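Local coordinates for protein polyketide Synthase III (Ectocarpus siliculosus, PDB 4B0N) that probably acts as an acyltransferase, a type III polyketide synthase of the chalcone/stilbene synthase family linked to phlorotannin monomer biosynthesis in a brown alga, at residues Y111-Y117 with S225-F230; D324-V330 with Y392-F398. One frame throughout, in Å; residues are numbered along the deposited sequence.

Contact 1: Y111-Y117 with S225-F230. With ACD (arachidonic acid), chain D.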
ATOM      1  N   TYR A 111       4.646  26.773  -6.677  1.00 38.66           N
ATOM      2  CA  TYR A 111       3.745  26.971  -7.813  1.00 39.21           C
ATOM      3  C   TYR A 111       4.189  28.131  -8.700  1.00 40.04           C
ATOM      4  O   TYR A 111       4.745  29.108  -8.196  1.00 40.57           O
ATOM      5  CB  TYR A 111       2.305  27.155  -7.327  1.00 39.25           C
ATOM      6  CG  TYR A 111       1.808  25.969  -6.529  1.00 39.12           C
ATOM      7  CD1 TYR A 111       1.542  24.749  -7.155  1.00 38.96           C
ATOM      8  CD2 TYR A 111       1.624  26.057  -5.148  1.00 38.91           C
ATOM      9  CE1 TYR A 111       1.099  23.652  -6.432  1.00 38.39           C
ATOM     10  CE2 TYR A 111       1.178  24.965  -4.417  1.00 38.56           C
ATOM     11  CZ  TYR A 111       0.920  23.766  -5.065  1.00 38.26           C
ATOM     12  OH  TYR A 111       0.480  22.677  -4.355  1.00 37.70           O
ATOM     13  N   PRO A 112       3.955  28.022 -10.026  1.00 51.51           N
ATOM     14  CA  PRO A 112       4.434  29.027 -10.981  1.00 53.25           C
ATOM     15  C   PRO A 112       3.868  30.421 -10.720  1.00 54.36           C
ATOM     16  O   PRO A 112       2.710  30.556 -10.308  1.00 54.12           O
ATOM     17  CB  PRO A 112       3.940  28.497 -12.334  1.00 53.94           C
ATOM     18  CG  PRO A 112       2.819  27.576 -12.003  1.00 52.97           C
ATOM     19  CD  PRO A 112       3.218  26.942 -10.706  1.00 51.31           C
ATOM     20  N   ALA A 113       4.694  31.441 -10.963  1.00 55.60           N
ATOM     21  CA  ALA A 113       4.304  32.845 -10.800  1.00 56.94           C
ATOM     22  C   ALA A 113       3.149  33.213 -11.729  1.00 58.20           C
ATOM     23  O   ALA A 113       2.539  34.275 -11.600  1.00 58.95           O
ATOM     24  CB  ALA A 113       5.499  33.753 -11.042  1.00 57.79           C
ATOM     25  N   ASP A 114       2.866  32.306 -12.658  1.00 58.78           N
ATOM     26  CA  ASP A 114       1.731  32.384 -13.564  1.00 60.35           C
ATOM     27  C   ASP A 114       0.407  32.563 -12.816  1.00 60.15           C
ATOM     28  O   ASP A 114      -0.471  33.302 -13.264  1.00 61.25           O
ATOM     29  CB  ASP A 114       1.686  31.101 -14.401  1.00 60.14           C
ATOM     30  CG  ASP A 114       0.914  31.263 -15.695  1.00 61.84           C
ATOM     31  OD1 ASP A 114       0.544  32.400 -16.058  1.00 63.57           O
ATOM     32  OD2 ASP A 114       0.682  30.234 -16.359  1.00 61.77           O
ATOM     33  N   GLY A 115       0.281  31.894 -11.671  1.00 58.89           N
ATOM     34  CA  GLY A 115      -0.968  31.868 -10.912  1.00 58.89           C
ATOM     35  C   GLY A 115      -1.929  30.870 -11.528  1.00 59.21           C
ATOM     36  O   GLY A 115      -3.147  30.973 -11.359  1.00 59.61           O
ATOM     37  N   SER A 116      -1.361  29.899 -12.239  1.00 44.78           N
ATOM     38  CA  SER A 116      -2.122  28.920 -13.009  1.00 44.76           C
ATOM     39  C   SER A 116      -2.179  27.567 -12.313  1.00 43.95           C
ATOM     40  O   SER A 116      -3.050  26.745 -12.613  1.00 43.44           O
ATOM     41  CB  SER A 116      -1.488  28.749 -14.389  1.00 45.42           C
ATOM     42  OG  SER A 116      -0.146  28.292 -14.279  1.00 45.01           O
ATOM     43  N   TYR A 117      -1.232  27.346 -11.401  1.00 43.66           N
ATOM     44  CA  TYR A 117      -1.103  26.089 -10.653  1.00 42.99           C
ATOM     45  C   TYR A 117      -0.967  24.870 -11.578  1.00 42.19           C
ATOM     46  O   TYR A 117      -1.704  23.886 -11.463  1.00 41.84           O
ATOM     47  CB  TYR A 117      -2.246  25.941  -9.629  1.00 43.26           C
ATOM     48  CG  TYR A 117      -2.238  27.032  -8.578  1.00 43.75           C
ATOM     49  CD1 TYR A 117      -2.880  28.254  -8.802  1.00 44.47           C
ATOM     50  CD2 TYR A 117      -1.568  26.853  -7.367  1.00 43.60           C
ATOM     51  CE1 TYR A 117      -2.862  29.260  -7.846  1.00 44.87           C
ATOM     52  CE2 TYR A 117      -1.545  27.855  -6.405  1.00 44.04           C
ATOM     53  CZ  TYR A 117      -2.192  29.053  -6.648  1.00 44.52           C
ATOM     54  OH  TYR A 117      -2.168  30.044  -5.692  1.00 44.67           O
ATOM     55  N   SER A 225      -1.029  19.850   0.197  1.00 34.98           N
ATOM     56  CA  SER A 225      -0.610  21.184  -0.253  1.00 35.65           C
ATOM     57  C   SER A 225       0.325  21.142  -1.460  1.00 35.79           C
ATOM     58  O   SER A 225       0.772  22.182  -1.948  1.00 35.92           O
ATOM     59  CB  SER A 225       0.051  21.972   0.885  1.00 35.77           C
ATOM     60  OG  SER A 225       1.369  21.511   1.140  1.00 35.54           O
ATOM     61  N   VAL A 226       0.628  19.941  -1.933  1.00 35.92           N
ATOM     62  CA  VAL A 226       1.490  19.786  -3.095  1.00 36.45           C
ATOM     63  C   VAL A 226       0.658  19.428  -4.327  1.00 36.71           C
ATOM     64  O   VAL A 226       1.182  19.360  -5.437  1.00 36.60           O
ATOM     65  CB  VAL A 226       2.593  18.728  -2.869  1.00 36.39           C
ATOM     66  CG1 VAL A 226       3.861  19.155  -3.586  1.00 36.53           C
ATOM     67  CG2 VAL A 226       2.886  18.550  -1.387  1.00 36.38           C
ATOM     68  N   HIS A 227      -0.642  19.218  -4.120  1.00 37.15           N
ATOM     69  CA  HIS A 227      -1.555  18.810  -5.190  1.00 37.68           C
ATOM     70  C   HIS A 227      -2.586  19.849  -5.549  1.00 38.24           C
ATOM     71  O   HIS A 227      -3.582  19.538  -6.209  1.00 38.78           O
ATOM     72  CB  HIS A 227      -2.242  17.497  -4.823  1.00 37.58           C
ATOM     73  CG  HIS A 227      -1.288  16.346  -4.636  1.00 37.45           C
ATOM     74  ND1 HIS A 227      -0.674  15.744  -5.669  1.00 37.55           N
ATOM     75  CD2 HIS A 227      -0.853  15.696  -3.484  1.00 37.37           C
ATOM     76  CE1 HIS A 227       0.119  14.761  -5.206  1.00 37.60           C
ATOM     77  NE2 HIS A 227       0.006  14.731  -3.868  1.00 37.39           N
ATOM     78  N   THR A 228      -2.356  21.091  -5.134  1.00 38.57           N
ATOM     79  CA  THR A 228      -3.312  22.170  -5.374  1.00 39.33           C
ATOM     80  C   THR A 228      -3.327  22.578  -6.849  1.00 40.38           C
ATOM     81  O   THR A 228      -2.272  22.688  -7.481  1.00 40.42           O
ATOM     82  CB  THR A 228      -3.043  23.398  -4.473  1.00 39.25           C
ATOM     83  OG1 THR A 228      -2.110  24.281  -5.105  1.00 39.28           O
ATOM     84  CG2 THR A 228      -2.500  22.964  -3.119  1.00 38.54           C
ATOM     85  N   THR A 229      -4.528  22.783  -7.388  1.00 41.36           N
ATOM     86  CA  THR A 229      -4.712  23.091  -8.808  1.00 42.50           C
ATOM     87  C   THR A 229      -5.568  24.334  -9.034  1.00 43.78           C
ATOM     88  O   THR A 229      -5.473  24.979 -10.084  1.00 44.07           O
ATOM     89  CB  THR A 229      -5.371  21.921  -9.564  1.00 42.19           C
ATOM     90  OG1 THR A 229      -6.642  21.630  -8.976  1.00 42.43           O
ATOM     91  CG2 THR A 229      -4.500  20.676  -9.520  1.00 41.91           C
ATOM     92  N   PHE A 230      -6.398  24.660  -8.043  1.00 44.82           N
ATOM     93  CA  PHE A 230      -7.373  25.751  -8.138  1.00 46.31           C
ATOM     94  C   PHE A 230      -8.121  25.751  -9.475  1.00 47.53           C
ATOM     95  O   PHE A 230      -8.017  26.693 -10.269  1.00 48.16           O
ATOM     96  CB  PHE A 230      -6.722  27.114  -7.865  1.00 46.37           C
ATOM     97  CG  PHE A 230      -6.704  27.503  -6.412  1.00 46.22           C
ATOM     98  CD1 PHE A 230      -7.881  27.521  -5.664  1.00 46.40           C
ATOM     99  CD2 PHE A 230      -5.514  27.882  -5.795  1.00 46.07           C
ATOM    100  CE1 PHE A 230      -7.867  27.889  -4.326  1.00 46.32           C
ATOM    101  CE2 PHE A 230      -5.493  28.251  -4.458  1.00 46.05           C
ATOM    102  CZ  PHE A 230      -6.672  28.254  -3.724  1.00 46.27           C
TER
HETATM  103  C1  ACD D1416     -11.469  12.087   1.158  0.50 23.54           C
HETATM  104  C2  ACD D1416     -10.395  11.215   0.547  0.50 23.41           C
HETATM  105  C3  ACD D1416      -9.086  11.993   0.458  0.50 23.15           C
HETATM  106  C4  ACD D1416      -8.297  11.604  -0.785  0.50 22.89           C
HETATM  107  C5  ACD D1416      -7.251  12.651  -1.084  0.50 22.63           C
HETATM  108  C6  ACD D1416      -6.456  12.530  -2.145  0.50 22.29           C
HETATM  109  C7  ACD D1416      -5.410  13.584  -2.414  0.50 22.03           C
HETATM  110  C8  ACD D1416      -5.980  14.754  -3.178  0.50 21.82           C
HETATM  111  C9  ACD D1416      -5.412  15.952  -3.045  0.50 21.65           C
HETATM  112  C10 ACD D1416      -5.951  17.143  -3.802  0.50 21.55           C
HETATM  113  C11 ACD D1416      -6.440  18.194  -2.838  0.50 21.41           C
HETATM  114  C12 ACD D1416      -6.060  19.461  -2.980  0.50 21.36           C
HETATM  115  C13 ACD D1416      -6.564  20.503  -2.010  0.50 21.44           C
HETATM  116  C14 ACD D1416      -5.424  21.345  -1.487  0.50 21.57           C
HETATM  117  C15 ACD D1416      -5.644  22.195  -0.486  0.50 21.69           C
HETATM  118  C16 ACD D1416      -4.528  23.053   0.058  0.50 21.75           C
HETATM  119  C17 ACD D1416      -4.518  24.386  -0.680  0.50 21.97           C
HETATM  120  C18 ACD D1416      -5.027  25.535   0.183  0.50 22.05           C
HETATM  121  C19 ACD D1416      -5.896  26.467  -0.651  0.50 22.22           C
HETATM  122  C20 ACD D1416      -6.202  27.746   0.094  0.50 22.33           C
HETATM  123  O1  ACD D1416     -12.183  11.617   2.073  0.50 23.54           O
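Tyr-111 points its phenol straight at the start of the 225-230 loop, where OH donates a hydrogen bond to Ser-225 O at 2.5 Å. The carbonyl oxygen lies near the ring plane, at the edge, while Thr-228 comes over one face with OG1 3.1 Å from Tyr-111 CZ. Thr-228 N also gives a weak bond back to Tyr-111 OH (3.3 Å). On the same face as the threonine hydroxyl, but out toward the rim, sits CD2 of Tyr-117. With OG1 between its backbone N and carbonyl carbon (chi1 88°), Thr-228 turns the hydroxyl to the two tyrosines and puts CG2 against the bound arachidonic acid, 3.5 Å from C17. This is part of the wall of the arachidonic acid pocket: in this enzyme of the thiolase fold, the loop after strand 215-223 supplies His-227, Thr-228 and Phe-230 to the pocket, and the side chains of Tyr-111 and Tyr-117 back that loop. Arg-124 of helix 121-146 binds the carbonyls of Val-226 and Thr-228. Farther along, Phe-230 runs alongside Tyr-117 in the same direction, yet their rings form an edge-to-face pair, centroids 5.2 Å apart and planes at 71°. Phe-230 presents the edge, CD2 meeting CZ of Tyr-117 at 3.6 Å, and Phe-230 CZ reaches C19 of the arachidonic acid, also at 3.6 Å.

Contact 2: D324-V330 with Y392-F398; sequences DVDFWCV and YQTGMAF
Phe-327 lays its ring across the backbone of Gly-395, at a bridge between two parallel strands. Strands 327-330 and 394-398 run side by side, their short axes 4.7 Å apart. They are joined by a helical connection of the beta-alpha-beta kind, with helices on both sides of the sheet, in the C-terminal half of the thiolase fold. Taken from its root, the Phe-327 side chain starts with CB over one face of the Tyr-392 ring, 4.1 Å from CD1 of that tyrosine. CG sits between backbone N and carbonyl carbon (chi1 64°), which swings the ring back over the neighbouring strand. CD1 touches Tyr-392 CB at 3.5 Å, putting the Phe-327 edge toward the tyrosine face in an offset edge-to-face pair with planes at 68°. CG, CD2, CE1, CE2 and CZ all face Gly-395, whose CA stands over the middle of the ring, 3.4 Å from the centroid, in a CH-pi contact; a CB on that glycine would collide with Phe-327 CZ. Cutting Phe-327 back to an alanine is likely to open a gap over Gly-395 CA and to leave the Tyr-392 ring without its aromatic mate. Val-377 of helix 369-385 packs on the side of the sheet that carries Phe-327 and Cys-329, and touches Tyr-392 too. On the opposite side, facing helices 299-316 and 335-345, Met-396 SD approaches Trp-328 CZ3 obliquely at 4.1 Å, a Met-aromatic contact, and the edges of Trp-328 and Phe-398 meet. Regular backbone bonds, such as Cys-329 N to Met-396 O (2.9 Å), hold the register. Just before the strands, Gln-393 N donates a hydrogen bond to Asp-326 OD2 at 2.6 Å, nearly straight (173°) but from above the carboxylate plane.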
ATOM      1  N   ASP A 324     -22.524   2.254  26.234  1.00 48.33           N
ATOM      2  CA  ASP A 324     -21.291   1.732  26.826  1.00 47.55           C
ATOM      3  C   ASP A 324     -20.004   2.403  26.329  1.00 46.82           C
ATOM      4  O   ASP A 324     -18.918   2.105  26.831  1.00 46.56           O
ATOM      5  CB  ASP A 324     -21.203   0.214  26.614  1.00 47.22           C
ATOM      6  CG  ASP A 324     -22.221  -0.559  27.441  1.00 47.55           C
ATOM      7  OD1 ASP A 324     -22.281  -0.352  28.675  1.00 47.53           O
ATOM      8  OD2 ASP A 324     -22.950  -1.388  26.855  1.00 47.33           O
ATOM      9  N   VAL A 325     -20.127   3.310  25.361  1.00 46.63           N
ATOM     10  CA  VAL A 325     -18.962   3.983  24.774  1.00 46.23           C
ATOM     11  C   VAL A 325     -18.689   5.346  25.422  1.00 46.37           C
ATOM     12  O   VAL A 325     -19.547   6.233  25.418  1.00 46.73           O
ATOM     13  CB  VAL A 325     -19.100   4.136  23.239  1.00 46.01           C
ATOM     14  CG1 VAL A 325     -17.841   4.747  22.641  1.00 45.00           C
ATOM     15  CG2 VAL A 325     -19.390   2.789  22.588  1.00 45.99           C
ATOM     16  N   ASP A 326     -17.483   5.494  25.968  1.00 45.96           N
ATOM     17  CA  ASP A 326     -17.058   6.712  26.666  1.00 45.96           C
ATOM     18  C   ASP A 326     -16.568   7.792  25.710  1.00 45.62           C
ATOM     19  O   ASP A 326     -16.905   8.966  25.872  1.00 46.30           O
ATOM     20  CB  ASP A 326     -15.949   6.399  27.673  1.00 45.63           C
ATOM     21  CG  ASP A 326     -16.372   5.398  28.725  1.00 46.16           C
ATOM     22  OD1 ASP A 326     -17.503   4.874  28.654  1.00 46.74           O
ATOM     23  OD2 ASP A 326     -15.559   5.132  29.632  1.00 46.28           O
ATOM     24  N   PHE A 327     -15.755   7.395  24.730  1.00 44.65           N
ATOM     25  CA  PHE A 327     -15.242   8.338  23.736  1.00 44.04           C
ATOM     26  C   PHE A 327     -15.464   7.898  22.291  1.00 43.46           C
ATOM     27  O   PHE A 327     -15.276   6.731  21.947  1.00 43.03           O
ATOM     28  CB  PHE A 327     -13.766   8.686  23.992  1.00 43.69           C
ATOM     29  CG  PHE A 327     -12.812   7.522  23.863  1.00 43.09           C
ATOM     30  CD1 PHE A 327     -12.571   6.675  24.942  1.00 43.16           C
ATOM     31  CD2 PHE A 327     -12.118   7.302  22.675  1.00 42.40           C
ATOM     32  CE1 PHE A 327     -11.677   5.618  24.831  1.00 42.56           C
ATOM     33  CE2 PHE A 327     -11.225   6.245  22.559  1.00 41.86           C
ATOM     34  CZ  PHE A 327     -11.002   5.403  23.639  1.00 41.90           C
ATOM     35  N   TRP A 328     -15.880   8.844  21.457  1.00 43.36           N
ATOM     36  CA  TRP A 328     -16.055   8.598  20.034  1.00 42.98           C
ATOM     37  C   TRP A 328     -15.072   9.433  19.271  1.00 42.56           C
ATOM     38  O   TRP A 328     -15.036  10.657  19.424  1.00 42.72           O
ATOM     39  CB  TRP A 328     -17.474   8.933  19.590  1.00 43.49           C
ATOM     40  CG  TRP A 328     -18.558   8.097  20.231  1.00 43.92           C
ATOM     41  CD1 TRP A 328     -19.146   8.281  21.480  1.00 44.64           C
ATOM     42  CD2 TRP A 328     -19.241   6.926  19.661  1.00 44.00           C
ATOM     43  NE1 TRP A 328     -20.105   7.327  21.718  1.00 45.05           N
ATOM     44  CE2 TRP A 328     -20.216   6.486  20.669  1.00 44.67           C
ATOM     45  CE3 TRP A 328     -19.144   6.219  18.465  1.00 43.55           C
ATOM     46  CZ2 TRP A 328     -21.041   5.389  20.466  1.00 44.77           C
ATOM     47  CZ3 TRP A 328     -19.985   5.115  18.274  1.00 43.81           C
ATOM     48  CH2 TRP A 328     -20.908   4.711  19.251  1.00 44.27           C
ATOM     49  N   CYS A 329     -14.256   8.776  18.453  1.00 42.11           N
ATOM     50  CA  CYS A 329     -13.285   9.471  17.617  1.00 41.83           C
ATOM     51  C   CYS A 329     -13.713   9.462  16.153  1.00 41.71           C
ATOM     52  O   CYS A 329     -13.321   8.589  15.378  1.00 41.41           O
ATOM     53  CB  CYS A 329     -11.889   8.876  17.793  1.00 41.36           C
ATOM     54  SG  CYS A 329     -11.118   9.277  19.377  1.00 42.36           S
ATOM     55  N   VAL A 330     -14.535  10.439  15.789  1.00 42.51           N
ATOM     56  CA  VAL A 330     -15.032  10.569  14.423  1.00 43.10           C
ATOM     57  C   VAL A 330     -14.010  11.317  13.573  1.00 43.05           C
ATOM     58  O   VAL A 330     -13.400  12.285  14.033  1.00 43.33           O
ATOM     59  CB  VAL A 330     -16.391  11.305  14.372  1.00 43.67           C
ATOM     60  CG1 VAL A 330     -16.961  11.290  12.960  1.00 43.68           C
ATOM     61  CG2 VAL A 330     -17.381  10.678  15.341  1.00 44.08           C
ATOM     62  N   TYR A 392     -11.329   6.715  30.740  1.00 43.00           N
ATOM     63  CA  TYR A 392     -12.222   6.166  29.722  1.00 42.64           C
ATOM     64  C   TYR A 392     -12.120   4.645  29.686  1.00 42.58           C
ATOM     65  O   TYR A 392     -11.020   4.095  29.640  1.00 42.36           O
ATOM     66  CB  TYR A 392     -11.882   6.736  28.343  1.00 41.84           C
ATOM     67  CG  TYR A 392     -12.094   8.228  28.191  1.00 41.99           C
ATOM     68  CD1 TYR A 392     -13.376   8.769  28.111  1.00 42.42           C
ATOM     69  CD2 TYR A 392     -11.009   9.096  28.099  1.00 41.98           C
ATOM     70  CE1 TYR A 392     -13.572  10.134  27.963  1.00 42.62           C
ATOM     71  CE2 TYR A 392     -11.195  10.463  27.950  1.00 42.14           C
ATOM     72  CZ  TYR A 392     -12.476  10.977  27.882  1.00 42.47           C
ATOM     73  OH  TYR A 392     -12.659  12.332  27.735  1.00 42.91           O
ATOM     74  N   GLN A 393     -13.270   3.975  29.707  1.00 42.99           N
ATOM     75  CA  GLN A 393     -13.327   2.511  29.740  1.00 42.97           C
ATOM     76  C   GLN A 393     -13.466   1.882  28.353  1.00 42.17           C
ATOM     77  O   GLN A 393     -12.886   0.828  28.088  1.00 42.15           O
ATOM     78  CB  GLN A 393     -14.473   2.033  30.640  1.00 43.96           C
ATOM     79  CG  GLN A 393     -14.281   2.318  32.125  1.00 45.07           C
ATOM     80  CD  GLN A 393     -13.316   1.360  32.806  1.00 45.22           C
ATOM     81  OE1 GLN A 393     -13.259   0.171  32.480  1.00 45.21           O
ATOM     82  NE2 GLN A 393     -12.559   1.876  33.770  1.00 45.49           N
ATOM     83  N   THR A 394     -14.241   2.526  27.482  1.00 41.73           N
ATOM     84  CA  THR A 394     -14.544   1.990  26.153  1.00 40.85           C
ATOM     85  C   THR A 394     -14.751   3.111  25.138  1.00 40.60           C
ATOM     86  O   THR A 394     -15.571   4.003  25.354  1.00 41.13           O
ATOM     87  CB  THR A 394     -15.811   1.107  26.178  1.00 40.95           C
ATOM     88  OG1 THR A 394     -15.679   0.097  27.184  1.00 41.02           O
ATOM     89  CG2 THR A 394     -16.040   0.445  24.828  1.00 40.53           C
ATOM     90  N   GLY A 395     -14.013   3.052  24.029  1.00 39.75           N
ATOM     91  CA  GLY A 395     -14.162   4.022  22.944  1.00 39.15           C
ATOM     92  C   GLY A 395     -14.059   3.440  21.547  1.00 38.27           C
ATOM     93  O   GLY A 395     -13.482   2.364  21.354  1.00 37.79           O
ATOM     94  N   MET A 396     -14.622   4.155  20.572  1.00 38.10           N
ATOM     95  CA  MET A 396     -14.550   3.745  19.166  1.00 37.76           C
ATOM     96  C   MET A 396     -14.056   4.842  18.226  1.00 37.23           C
ATOM     97  O   MET A 396     -14.611   5.940  18.180  1.00 37.28           O
ATOM     98  CB  MET A 396     -15.896   3.219  18.671  1.00 38.26           C
ATOM     99  CG  MET A 396     -15.813   2.570  17.297  1.00 38.08           C
ATOM    100  SD  MET A 396     -17.394   2.494  16.443  1.00 38.80           S
ATOM    101  CE  MET A 396     -18.295   1.342  17.483  1.00 39.37           C
ATOM    102  N   ALA A 397     -13.013   4.521  17.466  1.00 36.74           N
ATOM    103  CA  ALA A 397     -12.491   5.412  16.440  1.00 36.37           C
ATOM    104  C   ALA A 397     -12.819   4.842  15.068  1.00 36.02           C
ATOM    105  O   ALA A 397     -12.518   3.681  14.788  1.00 36.12           O
ATOM    106  CB  ALA A 397     -10.988   5.588  16.600  1.00 35.95           C
ATOM    107  N   PHE A 398     -13.452   5.653  14.223  1.00 35.56           N
ATOM    108  CA  PHE A 398     -13.757   5.236  12.860  1.00 34.88           C
ATOM    109  C   PHE A 398     -13.463   6.313  11.817  1.00 34.42           C
ATOM    110  O   PHE A 398     -13.236   7.476  12.151  1.00 34.08           O
ATOM    111  CB  PHE A 398     -15.196   4.703  12.735  1.00 35.28           C
ATOM    112  CG  PHE A 398     -16.265   5.722  13.038  1.00 35.77           C
ATOM    113  CD1 PHE A 398     -16.705   6.607  12.058  1.00 35.92           C
ATOM    114  CD2 PHE A 398     -16.853   5.779  14.295  1.00 36.20           C
ATOM    115  CE1 PHE A 398     -17.689   7.542  12.334  1.00 36.43           C
ATOM    116  CE2 PHE A 398     -17.842   6.709  14.575  1.00 36.70           C
ATOM    117  CZ  PHE A 398     -18.262   7.591  13.594  1.00 36.81           C
TER

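Coming from the N terminus, the chain passes through 111-117 just ahead of helix 121-146, builds strands 154-161, 185-190 and 215-223 of the five-stranded sheet, and returns at 225-230, where contact 1 closes a loop with 107 residues between its ends. Contact 2 opens only later, at 324-330, and closes at 392-398 after 61 residues that hold helices but no strand. The two loops follow in series, neither nested nor crossed. Contact 1 joins two connecting loops of the N-terminal half; contact 2 pairs strands of the C-terminal sheet. Their centres are 40 Å apart, on opposite sides of the chain's centre, their nearest atoms about 20 Å.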